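Local coordinates for protein alpha-L-arabinofuranosidase B (Aspergillus kawachii, PDB 6SXT) that hydrolyses terminal non-reducing alpha-L-arabinofuranosyl residues from arabinoxylan, arabinan and related plant polysaccharides, using a catalytic domain joined to an arabinose-binding domain, at residues G121-P126 against G153-D158; C161-N166 against M201-N206; G285-F290 against F416-T421; L380-C385 against R436-P441. All coordinates share one frame; numbering follows the deposited sequence.

In the fold
Contacts 1, 3 and 4 gather where the N-terminal catalytic domain meets the C-terminal arabinose-binding domain, while contact 2 holds the active site. Contact 1 and contact 3 have centres about 6 Å apart and reach the same antiparallel sheet, in which strands 117-124 and 288-296 are neighbours. Contact 3 then spans the two domains, ending on helix 414-419. Contact 4, about 8 Å from contact 3 centre to centre, lies wholly in the arabinose-binding domain, and its W438 packs against F123 of contact 1. The centre of contact 2 lies about 15 Å from that of contact 1 and 27 Å from that of contact 4. Along the chain contacts 1, 2 and 3 follow in series, while the segments of 3 and 4 alternate, because contact 3 reaches past 380-385 to helix 414-419.

Contact 1: G121-P126 against G153-D158; sequences GVFMSP and GTHYND. With NAG (2-acetamido-2-deoxy-beta-D-glucopyranose), chain B.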
loop_
_atom_site.group_PDB
_atom_site.type_symbol
_atom_site.label_atom_id
_atom_site.label_comp_id
_atom_site.label_asym_id
_atom_site.label_seq_id
_atom_site.Cartn_x
_atom_site.Cartn_y
_atom_site.Cartn_z
ATOM N N GLY A 121 6.580 -1.890 5.068
ATOM C CA GLY A 121 6.234 -2.164 3.681
ATOM C C GLY A 121 5.714 -0.942 2.963
ATOM O O GLY A 121 5.689 0.146 3.513
ATOM N N VAL A 122 5.263 -1.176 1.744
ATOM C CA VAL A 122 4.806 -0.094 0.843
ATOM C C VAL A 122 3.287 -0.192 0.722
ATOM O O VAL A 122 2.806 -1.018 -0.035
ATOM C CB VAL A 122 5.499 -0.164 -0.514
ATOM C CG1 VAL A 122 5.119 1.026 -1.379
ATOM C CG2 VAL A 122 6.999 -0.259 -0.343
ATOM N N PHE A 123 2.582 0.628 1.481
ATOM C CA PHE A 123 1.108 0.628 1.499
ATOM C C PHE A 123 0.638 1.603 0.420
ATOM O O PHE A 123 0.910 2.818 0.523
ATOM C CB PHE A 123 0.610 1.061 2.859
ATOM C CG PHE A 123 -0.861 0.878 3.096
ATOM C CD1 PHE A 123 -1.782 1.823 2.641
ATOM C CD2 PHE A 123 -1.316 -0.202 3.831
ATOM C CE1 PHE A 123 -3.141 1.655 2.892
ATOM C CE2 PHE A 123 -2.669 -0.353 4.101
ATOM C CZ PHE A 123 -3.578 0.601 3.671
ATOM N N MET A 124 -0.036 1.088 -0.574
ATOM C CA MET A 124 -0.370 1.891 -1.764
ATOM C C MET A 124 -1.888 2.076 -1.825
ATOM O O MET A 124 -2.624 1.100 -1.925
ATOM C CB MET A 124 0.131 1.213 -3.022
ATOM C CG MET A 124 1.671 0.979 -2.927
ATOM S SD MET A 124 2.423 0.209 -4.357
ATOM C CE MET A 124 2.368 1.594 -5.470
ATOM N N SER A 125 -2.308 3.341 -1.681
ATOM C CA SER A 125 -3.694 3.797 -1.827
ATOM C C SER A 125 -3.973 4.032 -3.303
ATOM O O SER A 125 -3.061 4.250 -4.125
ATOM C CB SER A 125 -3.882 5.003 -0.939
ATOM O OG SER A 125 -2.866 5.976 -1.166
ATOM N N PRO A 126 -5.264 4.089 -3.702
ATOM C CA PRO A 126 -5.586 4.379 -5.094
ATOM C C PRO A 126 -4.928 5.691 -5.530
ATOM O O PRO A 126 -5.054 6.749 -4.835
ATOM C CB PRO A 126 -7.134 4.507 -5.059
ATOM C CG PRO A 126 -7.494 3.555 -3.954
ATOM C CD PRO A 126 -6.472 3.856 -2.877
ATOM N N GLY A 153 -2.573 -9.894 1.634
ATOM C CA GLY A 153 -3.739 -10.476 0.982
ATOM C C GLY A 153 -5.063 -9.869 1.403
ATOM O O GLY A 153 -6.086 -10.221 0.812
ATOM N N THR A 154 -5.090 -8.978 2.377
ATOM C CA THR A 154 -6.311 -8.329 2.888
ATOM C C THR A 154 -6.418 -6.895 2.375
ATOM O O THR A 154 -7.454 -6.241 2.659
ATOM C CB THR A 154 -6.410 -8.374 4.416
ATOM O OG1 THR A 154 -5.502 -7.444 4.992
ATOM C CG2 THR A 154 -6.179 -9.770 4.914
ATOM N N HIS A 155 -5.389 -6.346 1.706
ATOM C CA HIS A 155 -5.398 -4.940 1.253
ATOM C C HIS A 155 -5.522 -4.921 -0.258
ATOM O O HIS A 155 -4.554 -5.236 -0.921
ATOM C CB HIS A 155 -4.123 -4.207 1.722
ATOM C CG HIS A 155 -4.102 -2.778 1.340
ATOM N ND1 HIS A 155 -2.930 -2.101 1.083
ATOM C CD2 HIS A 155 -5.116 -1.871 1.198
ATOM C CE1 HIS A 155 -3.222 -0.851 0.782
ATOM N NE2 HIS A 155 -4.581 -0.668 0.825
ATOM N N TYR A 156 -6.703 -4.641 -0.797
ATOM C CA TYR A 156 -6.939 -4.817 -2.237
ATOM C C TYR A 156 -8.235 -4.095 -2.571
ATOM O O TYR A 156 -9.025 -3.789 -1.676
ATOM C CB TYR A 156 -6.999 -6.300 -2.639
ATOM C CG TYR A 156 -8.179 -7.009 -2.040
ATOM C CD1 TYR A 156 -9.369 -7.072 -2.735
ATOM C CD2 TYR A 156 -8.096 -7.636 -0.804
ATOM C CE1 TYR A 156 -10.496 -7.707 -2.207
ATOM C CE2 TYR A 156 -9.199 -8.289 -0.278
ATOM C CZ TYR A 156 -10.403 -8.306 -0.967
ATOM O OH TYR A 156 -11.463 -8.963 -0.418
ATOM N N ASN A 157 -8.475 -3.934 -3.858
ATOM C CA ASN A 157 -9.821 -3.547 -4.342
ATOM C C ASN A 157 -10.044 -4.227 -5.683
ATOM O O ASN A 157 -9.353 -5.210 -6.022
ATOM C CB ASN A 157 -9.995 -2.034 -4.265
ATOM C CG ASN A 157 -9.187 -1.254 -5.292
ATOM O OD1 ASN A 157 -8.598 -1.860 -6.187
ATOM N ND2 ASN A 157 -9.162 0.063 -5.122
ATOM N N ASP A 158 -11.048 -3.733 -6.436
ATOM C CA ASP A 158 -11.485 -4.371 -7.683
ATOM C C ASP A 158 -11.210 -3.428 -8.844
ATOM O O ASP A 158 -11.644 -3.761 -9.979
ATOM C CB ASP A 158 -12.967 -4.760 -7.568
ATOM C CG ASP A 158 -13.880 -3.601 -7.249
ATOM O OD1 ASP A 158 -13.413 -2.483 -7.194
ATOM O OD2 ASP A 158 -15.109 -3.866 -7.065
HETATM C C1 NAG B . -14.856 -6.800 -4.587
HETATM C C2 NAG B . -16.193 -6.817 -5.384
HETATM C C3 NAG B . -17.174 -5.814 -4.761
HETATM C C4 NAG B . -17.376 -6.094 -3.292
HETATM C C5 NAG B . -15.946 -6.130 -2.659
HETATM C C6 NAG B . -16.005 -6.375 -1.182
HETATM C C7 NAG B . -16.344 -7.294 -7.792
HETATM C C8 NAG B . -16.011 -6.744 -9.110
HETATM N N2 NAG B . -15.998 -6.497 -6.778
HETATM O O3 NAG B . -18.430 -6.039 -5.505
HETATM O O4 NAG B . -18.020 -5.014 -2.621
HETATM O O5 NAG B . -15.178 -7.174 -3.227
HETATM O O6 NAG B . -16.664 -7.583 -0.865
HETATM O O7 NAG B . -16.824 -8.435 -7.658
#
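F123 and H155 lay their rings one over the other in an offset stack, centroids 3.8 Å apart and planes 18° from parallel. Followed outward, H155 begins with CB directed at the 121-126 segment; CG, anti to the backbone N (chi1 -178°), extends the ring toward F123. CG lies 3.9 Å from F123 CE2. ND1 passes 3.5 Å from F123 CE2, but its hydrogen bond goes to T289 OG1, and on the other branch CD2 lies 3.8 Å from F123 CZ. At the far end CE1 sits over the centre of the phenyl face, 3.3 Å from F123 CZ, and also comes 3.4 Å from M124 O; NE2 approaches F123 CZ as closely as CE1 does. F123 rises from strand 117-124 of the antiparallel sheet of the catalytic domain, a member of the concanavalin-like clan, whereas H155 belongs to the loop after strand 145-152. A flat imidazole suits this position, offering a face to the phenyl ring and a polar edge to the threonine. W438 of the arabinose-binding domain meets F123 edge to face. P126 CG rests 4.0 Å from N157 ND2, which donates to G285 O. D158 OD2 accepts a 2.8 Å hydrogen bond from NAG N2.

Contact 2: C161-N166 against M201-N206; sequences CFDYGN and MVDMEN. With LXE ([(1~{S},2~{S},3~{S},4~{S})-2-(hydroxymethyl)-3,4-bis(oxidanyl)cyclopentyl]azanium), chain G.
The side chains of D163 and D203 cross at about a right angle, their carboxylate planes 83° apart, with D163 OD2 and D203 OD2 separated by 2.5 Å. D203 has CG anti to its backbone N (chi1 -168°), which directs the carboxylate at D163 and the ligand. C161 adds a looser packing contact, its SG 4.0 Å from D203 OD2; this cysteine follows a cis peptide and forms a disulfide with C160, its immediate neighbour. The segments carry strands 163-164 and 199-203 of one four-stranded antiparallel sheet, separated by strand 180-185, and together they line the active site of this retaining GH54 enzyme. The covalent interaction is the bond of the nucleophile: E205 OE2 is joined to C1' of the inhibitor LXE. Among the hydrogen bonds, D203 OD1 accepts from LXE O5' at 2.7 Å and D203 OD2 from LXE O3' at 2.6 Å, a double grip that suits a carboxylate. D203 OD1 also receives the backbone N of E205 at 3.0 Å, forming an Asx turn. E205 OE1 accepts from LXE O2' at 2.7 Å.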
loop_
_atom_site.group_PDB
_atom_site.type_symbol
_atom_site.label_atom_id
_atom_site.label_comp_id
_atom_site.label_asym_id
_atom_site.label_seq_id
_atom_site.Cartn_x
_atom_site.Cartn_y
_atom_site.Cartn_z
ATOM N N CYS A 161 -5.124 -1.242 -11.510
ATOM C CA CYS A 161 -4.752 -2.636 -11.367
ATOM C C CYS A 161 -3.584 -2.703 -10.380
ATOM O O CYS A 161 -2.663 -1.889 -10.520
ATOM C CB CYS A 161 -4.232 -3.319 -12.626
ATOM S SG CYS A 161 -5.516 -3.908 -13.786
ATOM N N PHE A 162 -3.637 -3.583 -9.383
ATOM C CA PHE A 162 -2.519 -3.653 -8.402
ATOM C C PHE A 162 -1.534 -4.690 -8.928
ATOM O O PHE A 162 -1.689 -5.902 -8.661
ATOM C CB PHE A 162 -3.016 -4.003 -6.996
ATOM C CG PHE A 162 -1.877 -3.948 -6.017
ATOM C CD1 PHE A 162 -1.376 -2.722 -5.656
ATOM C CD2 PHE A 162 -1.239 -5.099 -5.564
ATOM C CE1 PHE A 162 -0.291 -2.600 -4.808
ATOM C CE2 PHE A 162 -0.129 -4.986 -4.728
ATOM C CZ PHE A 162 0.325 -3.747 -4.356
ATOM N N ASP A 163 -0.567 -4.240 -9.699
ATOM C CA ASP A 163 0.374 -5.103 -10.424
ATOM C C ASP A 163 1.809 -4.965 -9.901
ATOM O O ASP A 163 2.206 -3.916 -9.412
ATOM C CB ASP A 163 0.427 -4.880 -11.923
ATOM C CG ASP A 163 -0.798 -5.257 -12.706
ATOM O OD1 ASP A 163 -1.778 -5.741 -12.127
ATOM O OD2 ASP A 163 -0.757 -4.981 -13.977
ATOM N N TYR A 164 2.585 -6.015 -10.098
ATOM C CA TYR A 164 4.050 -5.957 -9.960
ATOM C C TYR A 164 4.624 -6.810 -11.071
ATOM O O TYR A 164 4.321 -8.023 -11.160
ATOM C CB TYR A 164 4.544 -6.479 -8.607
ATOM C CG TYR A 164 6.042 -6.535 -8.490
ATOM C CD1 TYR A 164 6.796 -5.374 -8.517
ATOM C CD2 TYR A 164 6.746 -7.734 -8.414
ATOM C CE1 TYR A 164 8.177 -5.389 -8.420
ATOM C CE2 TYR A 164 8.123 -7.777 -8.292
ATOM C CZ TYR A 164 8.861 -6.599 -8.296
ATOM O OH TYR A 164 10.226 -6.673 -8.207
ATOM N N GLY A 165 5.446 -6.201 -11.935
ATOM C CA GLY A 165 6.164 -6.960 -12.954
ATOM C C GLY A 165 6.371 -6.220 -14.256
ATOM O O GLY A 165 6.564 -5.011 -14.265
ATOM N N ASN A 166 6.369 -6.969 -15.355
ATOM C CA ASN A 166 6.898 -6.535 -16.664
ATOM C C ASN A 166 5.815 -5.755 -17.412
ATOM O O ASN A 166 4.659 -6.240 -17.499
ATOM C CB ASN A 166 7.321 -7.769 -17.456
ATOM C CG ASN A 166 8.322 -7.517 -18.566
ATOM O OD1 ASN A 166 8.111 -6.590 -19.364
ATOM N ND2 ASN A 166 9.402 -8.277 -18.604
ATOM N N MET A 201 -3.700 -13.094 -10.139
ATOM C CA MET A 201 -3.857 -13.345 -11.586
ATOM C C MET A 201 -2.618 -12.805 -12.292
ATOM O O MET A 201 -1.735 -12.215 -11.637
ATOM C CB MET A 201 -5.122 -12.675 -12.105
ATOM C CG MET A 201 -6.332 -13.238 -11.418
ATOM S SD MET A 201 -7.936 -12.752 -12.184
ATOM C CE MET A 201 -8.214 -11.240 -11.318
ATOM N N VAL A 202 -2.567 -12.985 -13.591
ATOM C CA VAL A 202 -1.437 -12.462 -14.387
ATOM C C VAL A 202 -2.004 -11.457 -15.375
ATOM O O VAL A 202 -2.872 -11.819 -16.177
ATOM C CB VAL A 202 -0.617 -13.544 -15.078
ATOM C CG1 VAL A 202 0.475 -12.968 -15.947
ATOM C CG2 VAL A 202 -0.036 -14.486 -14.025
ATOM N N ASP A 203 -1.470 -10.259 -15.310
ATOM C CA ASP A 203 -1.840 -9.172 -16.247
ATOM C C ASP A 203 -0.959 -9.361 -17.461
ATOM O O ASP A 203 0.269 -9.177 -17.400
ATOM C CB ASP A 203 -1.687 -7.813 -15.579
ATOM C CG ASP A 203 -2.295 -6.660 -16.347
ATOM O OD1 ASP A 203 -2.673 -6.930 -17.540
ATOM O OD2 ASP A 203 -2.458 -5.571 -15.698
ATOM N N MET A 204 -1.606 -9.678 -18.603
ATOM C CA MET A 204 -0.892 -9.839 -19.892
ATOM C C MET A 204 -1.320 -8.730 -20.867
ATOM O O MET A 204 -0.925 -8.835 -22.030
ATOM C CB MET A 204 -1.168 -11.215 -20.487
ATOM C CG MET A 204 -0.630 -12.338 -19.630
ATOM S SD MET A 204 -0.635 -13.935 -20.516
ATOM C CE MET A 204 -0.500 -15.063 -19.124
ATOM N N GLU A 205 -1.997 -7.716 -20.354
ATOM C CA GLU A 205 -2.567 -6.547 -21.069
ATOM C C GLU A 205 -3.862 -6.968 -21.798
ATOM O O GLU A 205 -3.873 -7.987 -22.517
ATOM C CB GLU A 205 -1.544 -5.911 -22.009
ATOM C CG GLU A 205 -2.011 -4.604 -22.646
ATOM C CD GLU A 205 -2.359 -3.478 -21.696
ATOM O OE1 GLU A 205 -1.677 -2.464 -21.615
ATOM O OE2 GLU A 205 -3.462 -3.598 -20.849
ATOM N N ASN A 206 -4.873 -6.152 -21.567
ATOM C CA ASN A 206 -6.275 -6.344 -22.017
ATOM C C ASN A 206 -6.782 -7.676 -21.494
ATOM O O ASN A 206 -7.712 -8.269 -22.059
ATOM C CB ASN A 206 -6.378 -6.255 -23.545
ATOM C CG ASN A 206 -5.766 -4.970 -24.088
ATOM O OD1 ASN A 206 -5.140 -5.017 -25.139
ATOM N ND2 ASN A 206 -5.937 -3.855 -23.413
HETATM C "C1'" LXE G . -3.915 -2.511 -20.101
HETATM C "C2'" LXE G . -3.203 -2.165 -18.792
HETATM O "O2'" LXE G . -1.862 -1.900 -18.991
HETATM C "C3'" LXE G . -3.454 -3.387 -18.019
HETATM O "O3'" LXE G . -3.033 -3.161 -16.610
HETATM C "C4'" LXE G . -4.961 -3.488 -18.118
HETATM C "C5'" LXE G . -5.476 -4.899 -17.900
HETATM O "O5'" LXE G . -4.871 -5.878 -18.716
HETATM C "C6'" LXE G . -5.259 -2.945 -19.572
HETATM N "N1'" LXE G . -6.196 -1.800 -19.389
#

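Contact 3: G285-F290 against F416-T421; sequences GAQGTF and FHEDAT
Q287 holds CG between its backbone N and carbonyl carbon (chi1 66°) and then runs extended, while E418 sets CG anti to its own carbonyl carbon (chi1 -66°) and likewise stretches out; from backbones on opposite sides of the contact, the two extended chains approach from opposite directions. Their meeting joins the two domains: Q287 immediately precedes strand 288-296 of the catalytic sheet, and E418 belongs to helix 414-419 of the beta-trefoil arabinose-binding domain. Q287 NE2 donates to E418 OE1 at 2.9 Å in a nearly straight bond, with an N-H...O angle of 174°. The acceptor lies in the plane of the amide, yet the donor reaches the syn side of the carboxylate somewhat out of its plane. A bound water completes a small ring, giving one hydrogen to Q287 OE1 at 2.9 Å and one to E418 OE1 at 2.7 Å. Glutamine fits here because its amide offers a donor and an acceptor side by side, and NE2 also donates to Y156 O. A glutamate is long enough to reach across from the helix. Where the helix ends, H417 O accepts both A420 N, at 3.2 Å, and T421 OG1, at 2.7 Å, from opposite faces of its carbonyl plane.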
loop_
_atom_site.group_PDB
_atom_site.type_symbol
_atom_site.label_atom_id
_atom_site.label_comp_id
_atom_site.label_asym_id
_atom_site.label_seq_id
_atom_site.Cartn_x
_atom_site.Cartn_y
_atom_site.Cartn_z
ATOM N N GLY A 285 -6.304 2.964 -10.156
ATOM C CA GLY A 285 -7.430 2.878 -9.218
ATOM C C GLY A 285 -7.233 1.873 -8.092
ATOM O O GLY A 285 -8.031 1.881 -7.154
ATOM N N ALA A 286 -6.196 1.032 -8.193
ATOM C CA ALA A 286 -6.047 -0.119 -7.280
ATOM C C ALA A 286 -5.355 0.292 -5.982
ATOM O O ALA A 286 -4.697 1.344 -5.874
ATOM C CB ALA A 286 -5.312 -1.245 -7.961
ATOM N N GLN A 287 -5.479 -0.593 -5.011
ATOM C CA GLN A 287 -4.741 -0.476 -3.756
ATOM C C GLN A 287 -4.139 -1.833 -3.420
ATOM O O GLN A 287 -4.653 -2.869 -3.832
ATOM C CB GLN A 287 -5.626 0.075 -2.629
ATOM C CG GLN A 287 -6.752 -0.855 -2.240
ATOM C CD GLN A 287 -7.767 -0.228 -1.308
ATOM O OE1 GLN A 287 -7.784 1.008 -1.162
ATOM N NE2 GLN A 287 -8.589 -1.049 -0.639
ATOM N N GLY A 288 -3.100 -1.809 -2.570
ATOM C CA GLY A 288 -2.405 -3.034 -2.143
ATOM C C GLY A 288 -1.161 -2.680 -1.386
ATOM O O GLY A 288 -0.832 -1.511 -1.267
ATOM N N THR A 289 -0.526 -3.692 -0.828
ATOM C CA THR A 289 0.697 -3.492 -0.077
ATOM C C THR A 289 1.761 -4.454 -0.579
ATOM O O THR A 289 1.492 -5.666 -0.652
ATOM C CB THR A 289 0.510 -3.752 1.424
ATOM O OG1 THR A 289 -0.459 -2.836 1.933
ATOM C CG2 THR A 289 1.789 -3.575 2.210
ATOM N N PHE A 290 2.934 -3.916 -0.830
ATOM C CA PHE A 290 4.112 -4.665 -1.305
ATOM C C PHE A 290 5.178 -4.666 -0.226
ATOM O O PHE A 290 5.532 -3.590 0.308
ATOM C CB PHE A 290 4.650 -4.006 -2.571
ATOM C CG PHE A 290 5.911 -4.584 -3.155
ATOM C CD1 PHE A 290 5.858 -5.527 -4.154
ATOM C CD2 PHE A 290 7.154 -4.110 -2.759
ATOM C CE1 PHE A 290 6.999 -6.014 -4.773
ATOM C CE2 PHE A 290 8.314 -4.612 -3.354
ATOM C CZ PHE A 290 8.233 -5.559 -4.372
ATOM N N PHE A 416 -16.906 2.034 2.825
ATOM C CA PHE A 416 -17.193 2.889 3.989
ATOM C C PHE A 416 -16.255 2.553 5.143
ATOM O O PHE A 416 -15.668 3.449 5.755
ATOM C CB PHE A 416 -18.650 2.698 4.444
ATOM C CG PHE A 416 -19.005 3.636 5.557
ATOM C CD1 PHE A 416 -18.640 3.390 6.855
ATOM C CD2 PHE A 416 -19.608 4.845 5.226
ATOM C CE1 PHE A 416 -18.935 4.313 7.847
ATOM C CE2 PHE A 416 -19.877 5.780 6.208
ATOM C CZ PHE A 416 -19.543 5.486 7.499
ATOM N N HIS A 417 -16.117 1.282 5.466
ATOM C CA HIS A 417 -15.265 0.817 6.579
ATOM C C HIS A 417 -13.862 1.407 6.413
ATOM O O HIS A 417 -13.295 1.940 7.393
ATOM C CB HIS A 417 -15.189 -0.699 6.656
ATOM C CG HIS A 417 -16.479 -1.366 7.036
ATOM N ND1 HIS A 417 -16.617 -2.733 6.941
ATOM C CD2 HIS A 417 -17.660 -0.874 7.485
ATOM C CE1 HIS A 417 -17.832 -3.086 7.371
ATOM N NE2 HIS A 417 -18.498 -1.992 7.692
ATOM N N GLU A 418 -13.329 1.266 5.210
ATOM C CA GLU A 418 -11.940 1.745 4.936
ATOM C C GLU A 418 -11.855 3.261 5.061
ATOM O O GLU A 418 -10.875 3.777 5.665
ATOM C CB GLU A 418 -11.475 1.292 3.551
ATOM C CG GLU A 418 -11.327 -0.226 3.465
ATOM C CD GLU A 418 -10.662 -0.798 2.223
ATOM O OE1 GLU A 418 -10.627 -0.136 1.203
ATOM O OE2 GLU A 418 -10.264 -1.962 2.307
ATOM N N ASP A 419 -12.878 3.982 4.557
ATOM C CA ASP A 419 -12.905 5.460 4.551
ATOM C C ASP A 419 -13.127 5.988 5.978
ATOM O O ASP A 419 -12.925 7.186 6.207
ATOM C CB ASP A 419 -14.103 5.952 3.714
ATOM C CG ASP A 419 -14.080 5.734 2.205
ATOM O OD1 ASP A 419 -12.983 5.367 1.657
ATOM O OD2 ASP A 419 -15.174 6.026 1.543
ATOM N N ALA A 420 -13.541 5.135 6.909
ATOM C CA ALA A 420 -13.927 5.537 8.289
ATOM C C ALA A 420 -12.955 5.005 9.342
ATOM O O ALA A 420 -13.251 5.047 10.530
ATOM C CB ALA A 420 -15.346 5.075 8.580
ATOM N N THR A 421 -11.792 4.472 8.935
ATOM C CA THR A 421 -10.837 3.899 9.900
ATOM C C THR A 421 -9.609 4.790 9.991
ATOM O O THR A 421 -9.036 5.153 8.953
ATOM C CB THR A 421 -10.479 2.467 9.494
ATOM O OG1 THR A 421 -11.661 1.676 9.467
ATOM C CG2 THR A 421 -9.525 1.819 10.453
HETATM O O HOH W 1 -9.978 2.265 0.180
#

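Contact 4: L380-C385 against R436-P441; sequences LANSQC and RSWSYP
Within the beta-trefoil arabinose-binding domain, a type I beta turn, N382 to C385, packs against the indole of W438, just beyond strand 433-437. N382 CB stands over one face of the five-membered ring, 4.1 Å from its centroid and 21° off the normal, a CH-pi contact. With CG anti to the backbone N (chi1 -174°), the asparagine leads its amide out past the NE1 side of the ring, ND2 ending 3.6 Å from W438 NE1. Its other branch serves the turn: N382 OD1 accepts from the backbone N of Q384 at 2.9 Å, making an Asx turn, for which the short asparagine side chain is well suited. Smaller groups fill in obliquely: A381 CB lies 4.4 Å from W438 CE3, and C385 SG, in a disulfide with C423, lies 4.5 Å from W438 CD1. The broad indole thus touches three residues of the loop. Around W438 the chain bends through an ST motif: S437 OG accepts from the backbone N of Y440 at 3.0 Å.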
loop_
_atom_site.group_PDB
_atom_site.type_symbol
_atom_site.label_atom_id
_atom_site.label_comp_id
_atom_site.label_asym_id
_atom_site.label_seq_id
_atom_site.Cartn_x
_atom_site.Cartn_y
_atom_site.Cartn_z
ATOM N N LEU A 380 -13.405 0.038 11.854
ATOM C CA LEU A 380 -14.327 -0.733 11.006
ATOM C C LEU A 380 -13.540 -1.575 10.000
ATOM O O LEU A 380 -14.093 -2.617 9.594
ATOM C CB LEU A 380 -15.304 0.211 10.329
ATOM C CG LEU A 380 -16.320 0.872 11.284
ATOM C CD1 LEU A 380 -17.093 1.895 10.560
ATOM C CD2 LEU A 380 -17.266 -0.185 11.853
ATOM N N ALA A 381 -12.402 -1.087 9.503
ATOM C CA ALA A 381 -11.604 -1.877 8.521
ATOM C C ALA A 381 -10.330 -2.469 9.106
ATOM O O ALA A 381 -9.666 -3.253 8.393
ATOM C CB ALA A 381 -11.261 -1.022 7.341
ATOM N N ASN A 382 -9.984 -2.126 10.323
ATOM C CA ASN A 382 -8.743 -2.624 10.944
ATOM C C ASN A 382 -8.917 -2.587 12.447
ATOM O O ASN A 382 -9.124 -1.492 12.972
ATOM C CB ASN A 382 -7.510 -1.849 10.485
ATOM C CG ASN A 382 -6.280 -2.528 11.046
ATOM O OD1 ASN A 382 -6.035 -2.499 12.249
ATOM N ND2 ASN A 382 -5.504 -3.174 10.173
ATOM N N SER A 383 -8.839 -3.744 13.087
ATOM C CA SER A 383 -9.178 -3.834 14.524
ATOM C C SER A 383 -8.113 -3.223 15.438
ATOM O O SER A 383 -8.391 -3.087 16.618
ATOM C CB SER A 383 -9.457 -5.277 14.897
ATOM O OG SER A 383 -8.253 -5.976 14.786
ATOM N N GLN A 384 -6.909 -2.840 14.958
ATOM C CA GLN A 384 -5.919 -2.101 15.770
ATOM C C GLN A 384 -6.261 -0.613 15.823
ATOM O O GLN A 384 -5.860 0.064 16.717
ATOM C CB GLN A 384 -4.503 -2.065 15.141
ATOM C CG GLN A 384 -3.819 -3.358 14.922
ATOM C CD GLN A 384 -2.357 -3.025 14.640
ATOM O OE1 GLN A 384 -1.748 -2.216 15.336
ATOM N NE2 GLN A 384 -1.911 -3.646 13.571
ATOM N N CYS A 385 -6.979 -0.137 14.821
ATOM C CA CYS A 385 -7.274 1.276 14.618
ATOM C C CYS A 385 -8.698 1.529 15.134
ATOM O O CYS A 385 -9.236 0.690 15.909
ATOM C CB CYS A 385 -7.055 1.661 13.183
ATOM S SG CYS A 385 -5.287 1.369 12.755
ATOM N N ARG A 436 -4.263 9.253 11.639
ATOM C CA ARG A 436 -3.832 8.953 10.265
ATOM C C ARG A 436 -4.897 8.095 9.581
ATOM O O ARG A 436 -5.347 7.145 10.155
ATOM C CB ARG A 436 -2.509 8.176 10.329
ATOM C CG ARG A 436 -1.823 8.025 8.982
ATOM C CD ARG A 436 -0.450 7.374 9.067
ATOM N NE ARG A 436 -0.614 6.021 9.537
ATOM C CZ ARG A 436 -0.350 5.568 10.776
ATOM N NH1 ARG A 436 0.145 6.353 11.716
ATOM N NH2 ARG A 436 -0.621 4.299 11.097
ATOM N N SER A 437 -5.240 8.404 8.350
ATOM C CA SER A 437 -6.153 7.571 7.552
ATOM C C SER A 437 -5.529 6.185 7.395
ATOM O O SER A 437 -4.391 6.108 6.930
ATOM C CB SER A 437 -6.466 8.182 6.255
ATOM O OG SER A 437 -7.132 7.257 5.386
ATOM N N TRP A 438 -6.255 5.119 7.727
ATOM C CA TRP A 438 -5.774 3.759 7.426
ATOM C C TRP A 438 -5.696 3.553 5.929
ATOM O O TRP A 438 -4.702 2.977 5.433
ATOM C CB TRP A 438 -6.711 2.730 8.049
ATOM C CG TRP A 438 -6.281 1.336 7.716
ATOM C CD1 TRP A 438 -5.310 0.605 8.337
ATOM C CD2 TRP A 438 -6.705 0.571 6.588
ATOM N NE1 TRP A 438 -5.120 -0.573 7.676
ATOM C CE2 TRP A 438 -5.959 -0.626 6.601
ATOM C CE3 TRP A 438 -7.624 0.785 5.571
ATOM C CZ2 TRP A 438 -6.105 -1.603 5.619
ATOM C CZ3 TRP A 438 -7.788 -0.183 4.611
ATOM C CH2 TRP A 438 -7.000 -1.339 4.599
ATOM N N SER A 439 -6.695 3.995 5.152
ATOM C CA SER A 439 -6.747 3.640 3.732
ATOM C C SER A 439 -5.814 4.563 2.905
ATOM O O SER A 439 -5.339 4.133 1.846
ATOM C CB SER A 439 -8.147 3.649 3.219
ATOM O OG SER A 439 -8.711 4.939 3.339
ATOM N N TYR A 440 -5.562 5.775 3.372
ATOM C CA TYR A 440 -4.668 6.753 2.714
ATOM C C TYR A 440 -3.703 7.275 3.749
ATOM O O TYR A 440 -3.863 8.376 4.296
ATOM C CB TYR A 440 -5.438 7.920 2.074
ATOM C CG TYR A 440 -6.166 7.621 0.811
ATOM C CD1 TYR A 440 -7.358 6.895 0.824
ATOM C CD2 TYR A 440 -5.674 8.080 -0.420
ATOM C CE1 TYR A 440 -8.070 6.672 -0.353
ATOM C CE2 TYR A 440 -6.358 7.826 -1.588
ATOM C CZ TYR A 440 -7.569 7.183 -1.540
ATOM O OH TYR A 440 -8.269 6.974 -2.703
ATOM N N PRO A 441 -2.654 6.485 4.108
ATOM C CA PRO A 441 -1.800 6.869 5.216
ATOM C C PRO A 441 -0.864 8.055 5.022
ATOM O O PRO A 441 -0.212 8.463 5.968
ATOM C CB PRO A 441 -1.026 5.583 5.538
ATOM C CG PRO A 441 -1.036 4.847 4.210
ATOM C CD PRO A 441 -2.407 5.120 3.605
#